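Local coordinates for protein alpha-L-rhamnosidase (Streptomyces avermitilis, PDB 3W5M) that hydrolyses terminal non-reducing alpha-L-rhamnose residues from citrus flavonoids such as naringin and rutin and from the arabinogalactan-protein gum arabic, at residues V702-Y707 / Q714-A719. Numbering follows the deposited sequence.
Sequences VPWALY and QVLADA
Leu716 lays its CD1 methyl over one face of the Tyr707 ring, a CH-pi contact 3.7 Å from the ring centroid and 16° off the normal. The pair packs two consecutive helices of the (alpha/alpha)6-barrel against each other, a helical hairpin: segments 702-707 and 714-719, on helices 698-710 and 713-732, run nearly antiparallel (163°), their axes approaching to 8.9 Å. The other branch of Leu716, CD2, rests on Pro703 O and Tyr707 CB, 3.7 Å from each, and meets the Trp704 ring obliquely at CE3. One residue earlier, Val715 CG1 bears on the backbone of Pro703 at CA, 3.7 Å away, and also touches Leu706 CD1. One turn beyond Val715, the Ala719 CB methyl rests against the proline ring of Pro703, 3.6 Å from CG. The 180° chi1 of Tyr707 sends its ring roughly at right angles across Leu716, presenting a face to CD1. A leucine in place of Tyr707 would probably leave Leu716 CD1 without its aromatic face and the Glu777 carboxylate without a hydroxyl partner. Helix 658-671 packs against the Pro703, Leu706 and Val715 side, whereas Met774 of helix 756-777 touches Trp704 and Leu716. From that same helix, Glu777 OE1 is hydrogen-bonded to Tyr707 OH.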
loop_
_atom_site.group_PDB
_atom_site.type_symbol
_atom_site.label_atom_id
_atom_site.label_comp_id
_atom_site.label_asym_id
_atom_site.label_seq_id
_atom_site.Cartn_x
_atom_site.Cartn_y
_atom_site.Cartn_z
ATOM N N VAL A 702 9.365 5.091 -13.575
ATOM C CA VAL A 702 8.025 4.500 -13.416
ATOM C C VAL A 702 7.056 4.943 -14.563
ATOM O O VAL A 702 6.346 4.099 -15.127
ATOM C CB VAL A 702 7.487 4.724 -11.990
ATOM C CG1 VAL A 702 6.093 4.156 -11.885
ATOM C CG2 VAL A 702 8.364 3.977 -10.957
ATOM N N PRO A 703 7.040 6.244 -14.933
ATOM C CA PRO A 703 6.281 6.585 -16.144
ATOM C C PRO A 703 6.772 5.822 -17.362
ATOM O O PRO A 703 5.976 5.357 -18.189
ATOM C CB PRO A 703 6.506 8.092 -16.289
ATOM C CG PRO A 703 6.736 8.557 -14.890
ATOM C CD PRO A 703 7.463 7.450 -14.203
ATOM N N TRP A 704 8.097 5.659 -17.494
ATOM C CA TRP A 704 8.597 4.929 -18.645
ATOM C C TRP A 704 8.183 3.468 -18.623
ATOM O O TRP A 704 7.799 2.907 -19.653
ATOM C CB TRP A 704 10.133 5.042 -18.759
ATOM C CG TRP A 704 10.627 4.475 -20.046
ATOM C CD1 TRP A 704 11.349 3.329 -20.221
ATOM C CD2 TRP A 704 10.405 5.020 -21.358
ATOM N NE1 TRP A 704 11.610 3.129 -21.567
ATOM C CE2 TRP A 704 11.043 4.146 -22.288
ATOM C CE3 TRP A 704 9.734 6.163 -21.842
ATOM C CZ2 TRP A 704 11.022 4.370 -23.675
ATOM C CZ3 TRP A 704 9.717 6.394 -23.234
ATOM C CH2 TRP A 704 10.365 5.497 -24.127
ATOM N N ALA A 705 8.258 2.848 -17.450
ATOM C CA ALA A 705 7.813 1.469 -17.321
ATOM C C ALA A 705 6.319 1.318 -17.698
ATOM O O ALA A 705 5.959 0.370 -18.393
ATOM C CB ALA A 705 8.119 0.938 -15.908
ATOM N N LEU A 706 5.470 2.260 -17.283
ATOM C CA LEU A 706 4.032 2.210 -17.649
ATOM C C LEU A 706 3.871 2.422 -19.147
ATOM O O LEU A 706 3.103 1.752 -19.797
ATOM C CB LEU A 706 3.202 3.237 -16.891
ATOM C CG LEU A 706 3.101 3.157 -15.357
ATOM C CD1 LEU A 706 2.320 4.305 -14.730
ATOM C CD2 LEU A 706 2.481 1.819 -14.907
ATOM N N TYR A 707 4.662 3.315 -19.707
ATOM C CA TYR A 707 4.599 3.509 -21.143
ATOM C C TYR A 707 4.982 2.241 -21.938
ATOM O O TYR A 707 4.275 1.848 -22.883
ATOM C CB TYR A 707 5.426 4.722 -21.559
ATOM C CG TYR A 707 5.365 4.926 -23.037
ATOM C CD1 TYR A 707 4.168 5.360 -23.636
ATOM C CD2 TYR A 707 6.464 4.667 -23.853
ATOM C CE1 TYR A 707 4.084 5.552 -25.004
ATOM C CE2 TYR A 707 6.388 4.867 -25.229
ATOM C CZ TYR A 707 5.188 5.303 -25.785
ATOM O OH TYR A 707 5.057 5.504 -27.148
ATOM N N GLN A 714 -0.400 9.410 -22.043
ATOM C CA GLN A 714 -0.780 10.440 -21.093
ATOM C C GLN A 714 0.115 10.445 -19.847
ATOM O O GLN A 714 0.410 11.507 -19.292
ATOM C CB GLN A 714 -2.245 10.295 -20.693
ATOM C CG GLN A 714 -2.727 11.331 -19.706
ATOM C CD GLN A 714 -4.227 11.223 -19.496
ATOM O OE1 GLN A 714 -5.002 11.709 -20.318
ATOM N NE2 GLN A 714 -4.646 10.574 -18.401
ATOM N N VAL A 715 0.547 9.261 -19.432
ATOM C CA VAL A 715 1.439 9.138 -18.282
ATOM C C VAL A 715 2.758 9.886 -18.567
ATOM O O VAL A 715 3.291 10.538 -17.681
ATOM C CB VAL A 715 1.705 7.658 -17.954
ATOM C CG1 VAL A 715 2.855 7.518 -16.992
ATOM C CG2 VAL A 715 0.456 7.053 -17.308
ATOM N N LEU A 716 3.250 9.794 -19.799
ATOM C CA LEU A 716 4.482 10.516 -20.157
ATOM C C LEU A 716 4.267 12.018 -20.207
ATOM O O LEU A 716 5.061 12.789 -19.656
ATOM C CB LEU A 716 5.035 10.030 -21.496
ATOM C CG LEU A 716 5.441 8.570 -21.650
ATOM C CD1 LEU A 716 6.042 8.414 -23.035
ATOM C CD2 LEU A 716 6.429 8.128 -20.561
ATOM N N ALA A 717 3.188 12.449 -20.862
ATOM C CA ALA A 717 2.899 13.879 -20.923
ATOM C C ALA A 717 2.784 14.510 -19.520
ATOM O O ALA A 717 3.276 15.602 -19.278
ATOM C CB ALA A 717 1.668 14.144 -21.788
ATOM N N ASP A 718 2.175 13.798 -18.577
ATOM C CA ASP A 718 1.959 14.340 -17.252
ATOM C C ASP A 718 3.233 14.335 -16.398
ATOM O O ASP A 718 3.323 15.093 -15.444
ATOM C CB ASP A 718 0.851 13.534 -16.530
ATOM C CG ASP A 718 -0.544 13.821 -17.083
ATOM O OD1 ASP A 718 -0.748 14.830 -17.804
ATOM O OD2 ASP A 718 -1.467 13.030 -16.783
ATOM N N ALA A 719 4.204 13.489 -16.762
ATOM C CA ALA A 719 5.447 13.294 -15.995
ATOM C C ALA A 719 6.544 14.212 -16.527
ATOM O O ALA A 719 7.389 14.670 -15.769
ATOM C CB ALA A 719 5.910 11.842 -16.091
#